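Local coordinates for protein botulinum neurotoxin type C1 (Clostridium botulinum, PDB 3R4S) that binds sialic acid, consistent with the ganglioside-dependent entry of this clostridial neurotoxin, a bontoxilysin, into cells, at residues P43-D48 with W209-Y214; M328-H333 with G388-R393; T151-M156 with A217-G222; Y144-F149 with T364-S369. All coordinates share one frame; numbering follows the deposited sequence.

Interaction 1 of 4, residues P43-D48 with W209-Y214; sequences PIFPFD and WIRDFY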
# COMPACT_ATOMS: atom_id res chain seq x y z
N PRO A 43 -8.05 -8.71 -14.68
CA PRO A 43 -8.35 -10.15 -14.75
C PRO A 43 -7.63 -10.96 -13.68
O PRO A 43 -8.00 -12.12 -13.45
CB PRO A 43 -7.83 -10.54 -16.14
CG PRO A 43 -6.73 -9.59 -16.42
CD PRO A 43 -7.11 -8.29 -15.73
N ILE A 44 -6.63 -10.37 -13.04
CA ILE A 44 -5.83 -11.03 -12.01
C ILE A 44 -6.20 -10.52 -10.62
O ILE A 44 -6.70 -9.42 -10.49
CB ILE A 44 -4.34 -10.72 -12.22
CG1 ILE A 44 -3.95 -11.02 -13.66
CG2 ILE A 44 -3.49 -11.53 -11.26
CD1 ILE A 44 -4.33 -12.42 -14.10
N PHE A 45 -5.94 -11.31 -9.58
CA PHE A 45 -6.11 -10.79 -8.23
C PHE A 45 -5.38 -9.45 -8.12
O PHE A 45 -4.26 -9.30 -8.62
CB PHE A 45 -5.61 -11.80 -7.17
CG PHE A 45 -5.82 -11.34 -5.75
CD1 PHE A 45 -4.89 -10.51 -5.12
CD2 PHE A 45 -6.96 -11.71 -5.05
CE1 PHE A 45 -5.09 -10.07 -3.81
CE2 PHE A 45 -7.16 -11.28 -3.74
CZ PHE A 45 -6.23 -10.46 -3.13
N PRO A 46 -6.00 -8.46 -7.46
CA PRO A 46 -7.24 -8.57 -6.70
C PRO A 46 -8.52 -8.24 -7.49
O PRO A 46 -9.52 -7.93 -6.85
CB PRO A 46 -7.05 -7.52 -5.61
CG PRO A 46 -6.17 -6.48 -6.24
CD PRO A 46 -5.46 -7.10 -7.42
N PHE A 47 -8.49 -8.29 -8.82
CA PHE A 47 -9.71 -8.12 -9.61
C PHE A 47 -10.37 -6.75 -9.44
O PHE A 47 -11.59 -6.63 -9.50
CB PHE A 47 -10.71 -9.23 -9.26
CG PHE A 47 -10.12 -10.61 -9.31
CD1 PHE A 47 -9.65 -11.13 -10.50
CD2 PHE A 47 -10.04 -11.38 -8.16
CE1 PHE A 47 -9.09 -12.41 -10.56
CE2 PHE A 47 -9.50 -12.67 -8.20
CZ PHE A 47 -9.02 -13.18 -9.41
N ASP A 48 -9.55 -5.72 -9.24
CA ASP A 48 -10.03 -4.35 -9.07
C ASP A 48 -10.63 -3.80 -10.34
O ASP A 48 -10.34 -4.30 -11.44
CB ASP A 48 -8.85 -3.46 -8.70
CG ASP A 48 -7.67 -3.72 -9.58
OD1 ASP A 48 -6.92 -4.68 -9.30
OD2 ASP A 48 -7.49 -2.98 -10.57
N TRP A 209 -8.49 2.97 -8.13
CA TRP A 209 -8.79 1.56 -8.22
C TRP A 209 -9.63 1.18 -7.02
O TRP A 209 -9.39 1.69 -5.92
CB TRP A 209 -7.52 0.72 -8.18
CG TRP A 209 -6.59 0.87 -9.33
CD1 TRP A 209 -6.43 0.01 -10.38
CD2 TRP A 209 -5.62 1.91 -9.52
NE1 TRP A 209 -5.44 0.46 -11.22
CE2 TRP A 209 -4.93 1.63 -10.72
CE3 TRP A 209 -5.29 3.06 -8.80
CZ2 TRP A 209 -3.92 2.45 -11.22
CZ3 TRP A 209 -4.28 3.88 -9.30
CH2 TRP A 209 -3.61 3.57 -10.49
N ILE A 210 -10.59 0.28 -7.24
CA ILE A 210 -11.48 -0.21 -6.20
C ILE A 210 -11.63 -1.73 -6.32
O ILE A 210 -11.72 -2.27 -7.43
CB ILE A 210 -12.89 0.40 -6.34
CG1 ILE A 210 -12.84 1.93 -6.23
CG2 ILE A 210 -13.85 -0.21 -5.31
CD1 ILE A 210 -12.48 2.44 -4.84
N ARG A 211 -11.65 -2.42 -5.18
CA ARG A 211 -12.12 -3.81 -5.17
C ARG A 211 -12.75 -4.18 -3.83
O ARG A 211 -12.43 -3.59 -2.78
CB ARG A 211 -11.01 -4.80 -5.54
CG ARG A 211 -9.79 -4.79 -4.62
CD ARG A 211 -9.86 -5.88 -3.55
NE ARG A 211 -8.58 -6.04 -2.85
CZ ARG A 211 -8.31 -7.04 -2.02
NH1 ARG A 211 -9.23 -7.98 -1.78
NH2 ARG A 211 -7.12 -7.13 -1.42
N ASP A 212 -13.69 -5.12 -3.91
CA ASP A 212 -14.43 -5.62 -2.76
C ASP A 212 -15.12 -4.53 -1.93
O ASP A 212 -14.79 -4.31 -0.76
CB ASP A 212 -13.55 -6.52 -1.90
CG ASP A 212 -13.10 -7.78 -2.65
OD1 ASP A 212 -13.95 -8.38 -3.36
OD2 ASP A 212 -11.92 -8.16 -2.55
N PHE A 213 -16.07 -3.85 -2.57
CA PHE A 213 -16.87 -2.81 -1.93
C PHE A 213 -18.10 -3.49 -1.32
O PHE A 213 -18.99 -3.95 -2.04
CB PHE A 213 -17.27 -1.71 -2.93
CG PHE A 213 -18.12 -0.63 -2.33
CD1 PHE A 213 -17.55 0.56 -1.89
CD2 PHE A 213 -19.49 -0.80 -2.20
CE1 PHE A 213 -18.34 1.56 -1.33
CE2 PHE A 213 -20.29 0.18 -1.64
CZ PHE A 213 -19.71 1.36 -1.20
N TYR A 214 -18.12 -3.57 0.01
CA TYR A 214 -19.18 -4.24 0.73
C TYR A 214 -19.96 -3.23 1.57
O TYR A 214 -19.40 -2.23 2.01
CB TYR A 214 -18.59 -5.28 1.69
CG TYR A 214 -17.76 -6.37 1.04
CD1 TYR A 214 -17.81 -6.60 -0.33
CD2 TYR A 214 -16.95 -7.19 1.82
CE1 TYR A 214 -17.04 -7.62 -0.92
CE2 TYR A 214 -16.18 -8.21 1.25
CZ TYR A 214 -16.23 -8.42 -0.11
OH TYR A 214 -15.46 -9.43 -0.64
O HOH W 1 -12.44 -9.04 -5.65
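R211 reaches P46 and F45 through two turns of its chain: chi1 of 61° sets CG between the backbone N and the carbonyl carbon, and the bend at chi2, 96°, swings the guanidinium across P46 toward F45. P46, which follows a cis peptide bond, meets it with CB, 3.5 Å from R211 NE and over one face of the guanidinium. The same CB lies over the centre of the F45 ring, so one proline carbon sits in the corner between the ring and the guanidinium. F45 CZ comes within 3.8 Å of R211 NH2, ring and guanidinium planes being 70° apart. In the guanidinium plane, R211 NH1 forms a salt bridge with D212 OD2 at 2.8 Å, which helps fix the rotation of the group. D48 lies alongside W209, its OD2 3.2 Å from W209 CD1 at the indole edge; its OD1 is bonded by N42. A water donates to D212 OD1 and, weakly, to P46 O. The contact thus lays the loop 43-48, the link between strands 40-41 and 49-52, against strand 207-216 of the concanavalin-like domain. That strand runs between 49-52 and 77-87, where W83 makes a cation-pi contact with R211.

Interaction 2 of 4, residues M328-H333 with G388-R393; sequences MYADNH and GTYRFR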
# COMPACT_ATOMS: atom_id res chain seq x y z
N MET A 328 34.30 -3.53 9.78
CA MET A 328 33.65 -2.25 9.59
C MET A 328 34.15 -1.25 10.64
O MET A 328 34.56 -1.64 11.72
CB MET A 328 32.13 -2.41 9.67
CG MET A 328 31.54 -3.13 8.48
SD MET A 328 31.29 -2.02 7.09
CE MET A 328 29.63 -1.42 7.43
N TYR A 329 34.12 0.04 10.29
CA TYR A 329 34.60 1.09 11.18
C TYR A 329 33.53 2.16 11.29
O TYR A 329 32.97 2.58 10.29
CB TYR A 329 35.89 1.72 10.64
CG TYR A 329 36.97 0.69 10.37
CD1 TYR A 329 37.93 0.39 11.33
CD2 TYR A 329 37.02 0.01 9.16
CE1 TYR A 329 38.91 -0.57 11.09
CE2 TYR A 329 38.00 -0.95 8.91
CZ TYR A 329 38.94 -1.23 9.88
OH TYR A 329 39.91 -2.18 9.64
N ALA A 330 33.24 2.58 12.52
CA ALA A 330 32.24 3.61 12.76
C ALA A 330 32.79 4.63 13.76
O ALA A 330 33.56 4.28 14.65
CB ALA A 330 30.95 3.00 13.28
N ASP A 331 32.38 5.89 13.60
CA ASP A 331 32.85 6.97 14.46
C ASP A 331 32.78 6.65 15.95
O ASP A 331 33.77 6.77 16.66
CB ASP A 331 32.10 8.27 14.16
CG ASP A 331 32.62 8.96 12.92
OD1 ASP A 331 32.05 10.00 12.52
OD2 ASP A 331 33.60 8.45 12.35
N ASN A 332 31.60 6.25 16.42
CA ASN A 332 31.46 5.95 17.84
C ASN A 332 30.92 4.56 18.14
O ASN A 332 31.47 3.84 18.98
CB ASN A 332 30.64 7.04 18.55
CG ASN A 332 31.46 8.30 18.81
OD1 ASN A 332 32.49 8.27 19.49
ND2 ASN A 332 31.00 9.42 18.25
N HIS A 333 29.84 4.18 17.45
CA HIS A 333 29.24 2.87 17.64
C HIS A 333 30.29 1.76 17.51
O HIS A 333 31.31 1.92 16.84
CB HIS A 333 28.12 2.66 16.62
CG HIS A 333 27.07 3.72 16.66
ND1 HIS A 333 27.33 5.04 16.33
CD2 HIS A 333 25.76 3.67 16.99
CE1 HIS A 333 26.22 5.75 16.46
NE2 HIS A 333 25.25 4.94 16.86
N GLY A 388 23.31 1.85 8.04
CA GLY A 388 24.01 2.72 8.97
C GLY A 388 25.15 3.51 8.34
O GLY A 388 25.47 3.35 7.16
N THR A 389 25.78 4.35 9.16
CA THR A 389 26.85 5.22 8.68
C THR A 389 28.21 4.67 9.11
O THR A 389 28.48 4.57 10.30
CB THR A 389 26.67 6.64 9.22
OG1 THR A 389 25.45 7.18 8.71
CG2 THR A 389 27.84 7.54 8.81
N TYR A 390 29.04 4.31 8.14
CA TYR A 390 30.35 3.74 8.44
C TYR A 390 31.48 4.38 7.62
O TYR A 390 31.23 5.05 6.61
CB TYR A 390 30.33 2.22 8.25
CG TYR A 390 29.30 1.55 9.13
CD1 TYR A 390 29.63 1.10 10.40
CD2 TYR A 390 27.98 1.38 8.70
CE1 TYR A 390 28.68 0.50 11.22
CE2 TYR A 390 27.03 0.78 9.51
CZ TYR A 390 27.39 0.34 10.76
OH TYR A 390 26.45 -0.27 11.56
N ARG A 391 32.71 4.18 8.07
CA ARG A 391 33.88 4.81 7.44
C ARG A 391 34.51 3.93 6.37
O ARG A 391 34.88 2.79 6.63
CB ARG A 391 34.93 5.15 8.51
CG ARG A 391 34.54 6.30 9.42
CD ARG A 391 35.26 7.58 9.01
NE ARG A 391 34.79 8.73 9.78
CZ ARG A 391 35.00 10.00 9.46
NH1 ARG A 391 35.69 10.33 8.37
NH2 ARG A 391 34.52 10.95 10.25
N PHE A 392 34.63 4.46 5.16
CA PHE A 392 35.24 3.74 4.05
C PHE A 392 36.21 4.64 3.30
O PHE A 392 36.18 5.87 3.43
CB PHE A 392 34.18 3.30 3.02
CG PHE A 392 33.17 2.30 3.52
CD1 PHE A 392 33.34 0.94 3.29
CD2 PHE A 392 32.02 2.73 4.17
CE1 PHE A 392 32.39 0.02 3.73
CE2 PHE A 392 31.07 1.82 4.60
CZ PHE A 392 31.25 0.47 4.39
N ARG A 393 37.05 4.02 2.47
CA ARG A 393 37.79 4.72 1.44
C ARG A 393 37.24 4.23 0.11
O ARG A 393 37.50 3.10 -0.29
CB ARG A 393 39.29 4.40 1.52
CG ARG A 393 39.97 4.86 2.80
CD ARG A 393 41.49 4.62 2.74
NE ARG A 393 42.15 5.14 3.94
CZ ARG A 393 42.39 4.42 5.03
NH1 ARG A 393 42.04 3.14 5.08
NH2 ARG A 393 42.98 4.98 6.07
O HOH W 2 33.60 0.51 7.36
O HOH W 3 30.68 6.51 11.34
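R391 meets D331 and Y329 along nearly its whole length. Its CB lies 4.2 Å from Y329 CB, beside the carbonyl of Y329, which accepts a bond from R391 N at 2.7 Å that is almost straight (175°). CG and CD then pass alongside D331 OD2, the chain turning at chi2 (-102°) to bring the guanidinium up to the carboxylate. At the tip, NE donates to D331 OD2 over 2.8 Å, in the guanidinium plane and onto the syn lone pair. NH2 adds only weak bonds to both carboxylate oxygens, the two planes being 35° apart, so the salt bridge rests mainly on NE. NH1 is held by R400 O, while N402 donates to D331 OD1.

On the other side of the strand, Y390 and F392 meet M328 and A330. M328 crosses Y390 at about a right angle, its CE over one ring face in a CH-pi contact, 3.7 Å from the centroid. Its SD approaches F392 CZ at 3.7 Å, a Met-aromatic contact. A330 CB touches Y390 CD1, and two waters bridge the backbones, from Y329 N to R391 O and from D331 N to T389 O. In the trefoil domain, the M328-H333 loop between strands 317-323 and 338-345 thereby packs on strand 381-392, which pairs with 401-409; I338 and A340 of strand 338-345 also touch M328.

Interaction 3 of 4, residues T151-M156 with A217-G222; sequences TVTNNM and AKELDG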
# COMPACT_ATOMS: atom_id res chain seq x y z
N THR A 151 -12.80 1.31 6.15
CA THR A 151 -14.05 0.84 6.72
C THR A 151 -14.69 1.99 7.48
O THR A 151 -14.08 2.57 8.38
CB THR A 151 -13.84 -0.35 7.66
OG1 THR A 151 -12.96 -1.29 7.03
CG2 THR A 151 -15.19 -1.01 7.97
N VAL A 152 -15.91 2.33 7.07
CA VAL A 152 -16.70 3.33 7.75
C VAL A 152 -17.83 2.62 8.48
O VAL A 152 -18.49 1.74 7.90
CB VAL A 152 -17.29 4.34 6.75
CG1 VAL A 152 -18.36 5.20 7.41
CG2 VAL A 152 -16.19 5.21 6.13
N THR A 153 -18.06 2.97 9.75
CA THR A 153 -19.23 2.44 10.45
C THR A 153 -20.06 3.58 10.97
O THR A 153 -19.53 4.63 11.33
CB THR A 153 -18.87 1.45 11.59
OG1 THR A 153 -18.24 2.14 12.67
CG2 THR A 153 -17.96 0.33 11.08
N ASN A 154 -21.37 3.38 11.00
CA ASN A 154 -22.28 4.39 11.51
C ASN A 154 -23.34 3.77 12.40
O ASN A 154 -23.83 2.68 12.13
CB ASN A 154 -22.96 5.13 10.38
CG ASN A 154 -23.72 6.33 10.87
OD1 ASN A 154 -24.97 6.37 10.85
ND2 ASN A 154 -22.99 7.32 11.33
N ASN A 155 -23.70 4.49 13.45
CA ASN A 155 -24.76 4.09 14.37
C ASN A 155 -25.51 5.36 14.76
O ASN A 155 -24.95 6.22 15.43
CB ASN A 155 -24.15 3.41 15.60
CG ASN A 155 -25.21 2.91 16.57
OD1 ASN A 155 -26.34 3.36 16.54
ND2 ASN A 155 -24.83 2.00 17.44
N MET A 156 -26.76 5.49 14.32
CA MET A 156 -27.54 6.69 14.62
C MET A 156 -27.61 6.98 16.12
O MET A 156 -27.61 8.13 16.55
CB MET A 156 -28.95 6.62 14.03
CG MET A 156 -28.99 6.74 12.51
SD MET A 156 -28.17 8.21 11.86
CE MET A 156 -28.46 7.99 10.10
N ALA A 217 -25.36 -4.40 7.18
CA ALA A 217 -26.47 -3.77 7.90
C ALA A 217 -26.26 -3.78 9.41
O ALA A 217 -27.22 -3.65 10.17
CB ALA A 217 -27.81 -4.44 7.54
N LYS A 218 -25.01 -3.93 9.84
CA LYS A 218 -24.66 -3.77 11.25
C LYS A 218 -23.45 -2.87 11.37
O LYS A 218 -22.70 -2.69 10.41
CB LYS A 218 -24.37 -5.12 11.93
CG LYS A 218 -25.64 -5.96 12.17
CD LYS A 218 -26.66 -5.20 13.05
CE LYS A 218 -28.00 -5.96 13.24
NZ LYS A 218 -28.99 -5.76 12.12
N GLU A 219 -23.25 -2.32 12.57
CA GLU A 219 -22.01 -1.64 12.92
C GLU A 219 -20.96 -2.69 13.30
O GLU A 219 -21.04 -3.30 14.36
CB GLU A 219 -22.28 -0.71 14.11
CG GLU A 219 -21.08 -0.01 14.67
CD GLU A 219 -21.42 0.77 15.93
OE1 GLU A 219 -22.39 0.41 16.62
OE2 GLU A 219 -20.74 1.76 16.22
N LEU A 220 -19.98 -2.92 12.42
CA LEU A 220 -18.94 -3.90 12.72
C LEU A 220 -17.99 -3.34 13.75
O LEU A 220 -17.68 -2.15 13.71
CB LEU A 220 -18.14 -4.26 11.46
CG LEU A 220 -18.90 -4.98 10.35
CD1 LEU A 220 -17.98 -5.27 9.19
CD2 LEU A 220 -19.51 -6.27 10.90
N ASP A 221 -17.53 -4.17 14.68
CA ASP A 221 -16.59 -3.67 15.68
C ASP A 221 -15.15 -3.83 15.21
O ASP A 221 -14.88 -4.48 14.19
CB ASP A 221 -16.85 -4.26 17.09
CG ASP A 221 -16.51 -5.74 17.21
OD1 ASP A 221 -15.84 -6.31 16.33
OD2 ASP A 221 -16.93 -6.34 18.22
N GLY A 222 -14.22 -3.22 15.95
CA GLY A 222 -12.82 -3.21 15.55
C GLY A 222 -12.31 -4.61 15.29
O GLY A 222 -11.64 -4.86 14.29
O HOH W 4 -17.16 0.40 14.53
O HOH W 5 -20.04 3.30 14.06
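T153 packing against L220 and the stem of E219 forms the closer part of this contact, whereas N155 and the carboxylate of E219 form its more polar, partly exposed end. On the packed side, T153 CG2 touches L220 O at 3.6 Å, and T153 CB lies 4.1 Å from E219 CG, the two side chains crossing at about a right angle. I225 of helix 222-231 touches both T153 and L220 and covers this side.

Beside this packing the contact turns polar, with one direct bond to N155 and two waters on T153 OG1. E219 has CG anti to its backbone N (chi1 176°) and an extended chain, which carries the carboxylate past T153 to N155. There N155 ND2 donates to E219 OE1 over 3.0 Å with an angle of 150°. The donor stands above the carboxylate plane, and the amide is turned 85° from it; N155 OD1 meanwhile accepts from M157 N, which steadies the amide.

The threonine hydroxyl is both acceptor and donor, and two separate waters join it, one to the L220 carbonyl and one to the E219 carboxylate. With one amide bond to OE1, one water on OE2 and a long, weak ion pair to K161, the E219 carboxylate is probably stabilised largely by neutral donors, so that strand 148-155 and the loop before the helix are joined through polar, hydrated chemistry.

Interaction 4 of 4, residues Y144-F149 with T364-S369; sequences YNKWFF and TYYYAS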
# COMPACT_ATOMS: atom_id res chain seq x y z
N TYR A 144 0.38 9.67 -1.69
CA TYR A 144 -0.00 8.45 -0.98
C TYR A 144 -0.64 7.50 -1.99
O TYR A 144 -1.86 7.33 -2.02
CB TYR A 144 -0.96 8.76 0.19
CG TYR A 144 -1.16 7.62 1.18
CD1 TYR A 144 -0.28 7.43 2.25
CD2 TYR A 144 -2.24 6.75 1.06
CE1 TYR A 144 -0.47 6.40 3.16
CE2 TYR A 144 -2.43 5.71 1.97
CZ TYR A 144 -1.55 5.54 3.02
OH TYR A 144 -1.74 4.50 3.91
N ASN A 145 0.19 6.90 -2.82
CA ASN A 145 -0.29 6.15 -3.97
C ASN A 145 -0.47 4.66 -3.73
O ASN A 145 -0.37 3.85 -4.66
CB ASN A 145 0.67 6.38 -5.14
CG ASN A 145 1.02 7.84 -5.31
OD1 ASN A 145 0.17 8.72 -5.18
ND2 ASN A 145 2.29 8.11 -5.59
N LYS A 146 -0.73 4.29 -2.48
CA LYS A 146 -0.79 2.88 -2.13
C LYS A 146 -2.20 2.37 -1.82
O LYS A 146 -3.08 3.13 -1.43
CB LYS A 146 0.13 2.61 -0.94
CG LYS A 146 -0.30 3.25 0.35
CD LYS A 146 0.86 3.24 1.37
CE LYS A 146 1.98 4.19 0.95
NZ LYS A 146 3.09 4.26 1.97
N TRP A 147 -2.40 1.08 -2.02
CA TRP A 147 -3.65 0.44 -1.63
C TRP A 147 -3.86 0.65 -0.14
O TRP A 147 -2.93 0.49 0.66
CB TRP A 147 -3.59 -1.06 -1.91
CG TRP A 147 -3.90 -1.44 -3.33
CD1 TRP A 147 -3.01 -1.87 -4.28
CD2 TRP A 147 -5.19 -1.44 -3.94
NE1 TRP A 147 -3.68 -2.14 -5.46
CE2 TRP A 147 -5.02 -1.90 -5.27
CE3 TRP A 147 -6.48 -1.12 -3.49
CZ2 TRP A 147 -6.10 -2.03 -6.17
CZ3 TRP A 147 -7.56 -1.25 -4.38
CH2 TRP A 147 -7.36 -1.70 -5.71
N PHE A 148 -5.09 1.00 0.24
CA PHE A 148 -5.48 0.93 1.64
C PHE A 148 -6.92 0.45 1.79
O PHE A 148 -7.71 0.51 0.84
CB PHE A 148 -5.24 2.26 2.38
CG PHE A 148 -5.98 3.46 1.79
CD1 PHE A 148 -7.10 3.99 2.42
CD2 PHE A 148 -5.50 4.10 0.65
CE1 PHE A 148 -7.76 5.12 1.90
CE2 PHE A 148 -6.15 5.22 0.12
CZ PHE A 148 -7.28 5.74 0.76
N PHE A 149 -7.24 -0.07 2.96
CA PHE A 149 -8.54 -0.66 3.23
C PHE A 149 -9.36 0.28 4.11
O PHE A 149 -9.01 0.55 5.25
CB PHE A 149 -8.37 -2.01 3.93
CG PHE A 149 -9.67 -2.74 4.15
CD1 PHE A 149 -10.46 -3.10 3.06
CD2 PHE A 149 -10.10 -3.06 5.42
CE1 PHE A 149 -11.67 -3.78 3.25
CE2 PHE A 149 -11.31 -3.75 5.62
CZ PHE A 149 -12.09 -4.11 4.53
N THR A 364 0.19 -0.09 9.07
CA THR A 364 -0.89 0.74 8.57
C THR A 364 -0.43 1.72 7.47
O THR A 364 -1.19 2.00 6.55
CB THR A 364 -1.64 1.47 9.71
OG1 THR A 364 -2.80 2.12 9.17
CG2 THR A 364 -0.77 2.51 10.37
N TYR A 365 0.80 2.20 7.53
CA TYR A 365 1.21 3.24 6.58
C TYR A 365 2.26 2.86 5.53
O TYR A 365 2.51 3.64 4.61
CB TYR A 365 1.59 4.53 7.32
CG TYR A 365 0.41 5.07 8.10
CD1 TYR A 365 -0.86 5.09 7.51
CD2 TYR A 365 0.54 5.52 9.41
CE1 TYR A 365 -1.97 5.55 8.20
CE2 TYR A 365 -0.57 5.99 10.12
CZ TYR A 365 -1.82 5.99 9.50
OH TYR A 365 -2.95 6.45 10.16
N TYR A 366 2.85 1.67 5.66
CA TYR A 366 3.87 1.20 4.71
C TYR A 366 3.68 -0.27 4.35
O TYR A 366 3.30 -1.08 5.21
CB TYR A 366 5.28 1.34 5.30
CG TYR A 366 5.71 2.75 5.57
CD1 TYR A 366 5.80 3.24 6.87
CD2 TYR A 366 6.02 3.62 4.52
CE1 TYR A 366 6.20 4.56 7.12
CE2 TYR A 366 6.41 4.93 4.75
CZ TYR A 366 6.50 5.40 6.05
OH TYR A 366 6.89 6.70 6.29
N TYR A 367 3.98 -0.62 3.10
CA TYR A 367 4.22 -2.02 2.70
C TYR A 367 5.73 -2.22 2.55
O TYR A 367 6.38 -1.53 1.75
CB TYR A 367 3.57 -2.32 1.36
CG TYR A 367 2.07 -2.24 1.37
CD1 TYR A 367 1.29 -3.34 1.75
CD2 TYR A 367 1.42 -1.08 1.00
CE1 TYR A 367 -0.11 -3.27 1.74
CE2 TYR A 367 0.04 -0.99 0.99
CZ TYR A 367 -0.71 -2.08 1.36
OH TYR A 367 -2.08 -1.96 1.36
N ALA A 368 6.30 -3.16 3.30
CA ALA A 368 7.75 -3.32 3.34
C ALA A 368 8.12 -4.75 3.64
O ALA A 368 7.29 -5.65 3.57
CB ALA A 368 8.34 -2.39 4.40
N SER A 369 9.39 -4.97 3.99
CA SER A 369 9.85 -6.32 4.23
C SER A 369 11.05 -6.32 5.15
O SER A 369 11.66 -5.28 5.41
CB SER A 369 10.24 -7.00 2.90
OG SER A 369 11.30 -6.28 2.26
O HOH W 6 4.60 1.74 1.20
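T364 meets Y144 first, its carbonyl oxygen lying 3.7 Å from Y144 OH. That hydroxyl also reaches Y365, standing in the plane of the Y365 ring at its edge, 3.8 Å from CD1. The Y365 backbone provides the hydrogen bond: its carbonyl oxygen accepts from K146 NZ at 2.8 Å, with the donor tilted 17° from the carbonyl plane. K146 gets there with CG between its backbone N and carbonyl carbon (chi1 67°) and a further bend at chi3; its CG meanwhile covers one face of the Y144 ring. Y366 points its CB away from the other segment, yet its CD2 lies 3.9 Å from K146 NZ. At Y367 the backbone N and K146 NZ share a water, which accepts from both, so the ammonium has a carbonyl and a water as partners here. The Y367 side chain then extends toward W147, and its OH donates to W147 O at 2.7 Å, coming in from above the carbonyl plane, 56° out of it. W147 CB lies beside the same hydroxyl, and the indole NE1 is bonded to N244.

These bonds join the approach to strand 148-155 in the N-terminal concanavalin-like part to the turn leading into strand 367-374 of the trefoil part. Lined by several tyrosines and centred about 2 Å from the centre of the chain, the arrangement is an interdomain junction of the two-domain receptor-binding region of clostridial neurotoxins.

From the N terminus, the loop 43-48 waits for strand 207-216, and interaction 1 closes only after 144-149 and 151-156 have been passed. Interaction 4 opens next at 144-149 and crosses interaction 1, since its partner comes much later; interaction 3, opening at once on the same strand 148-155, closes at 217-222 and is nested inside interaction 4 while crossing interaction 1. Interaction 2 opens at 328-333, and crosses interaction 4 by closing at 388-393 beyond 364-369. Interactions 1 and 3 bind the concanavalin-like part together, interaction 2 the distal trefoil, and interaction 4 joins both. W147 packs directly on W209 and D48, coupling interaction 4 to interaction 1.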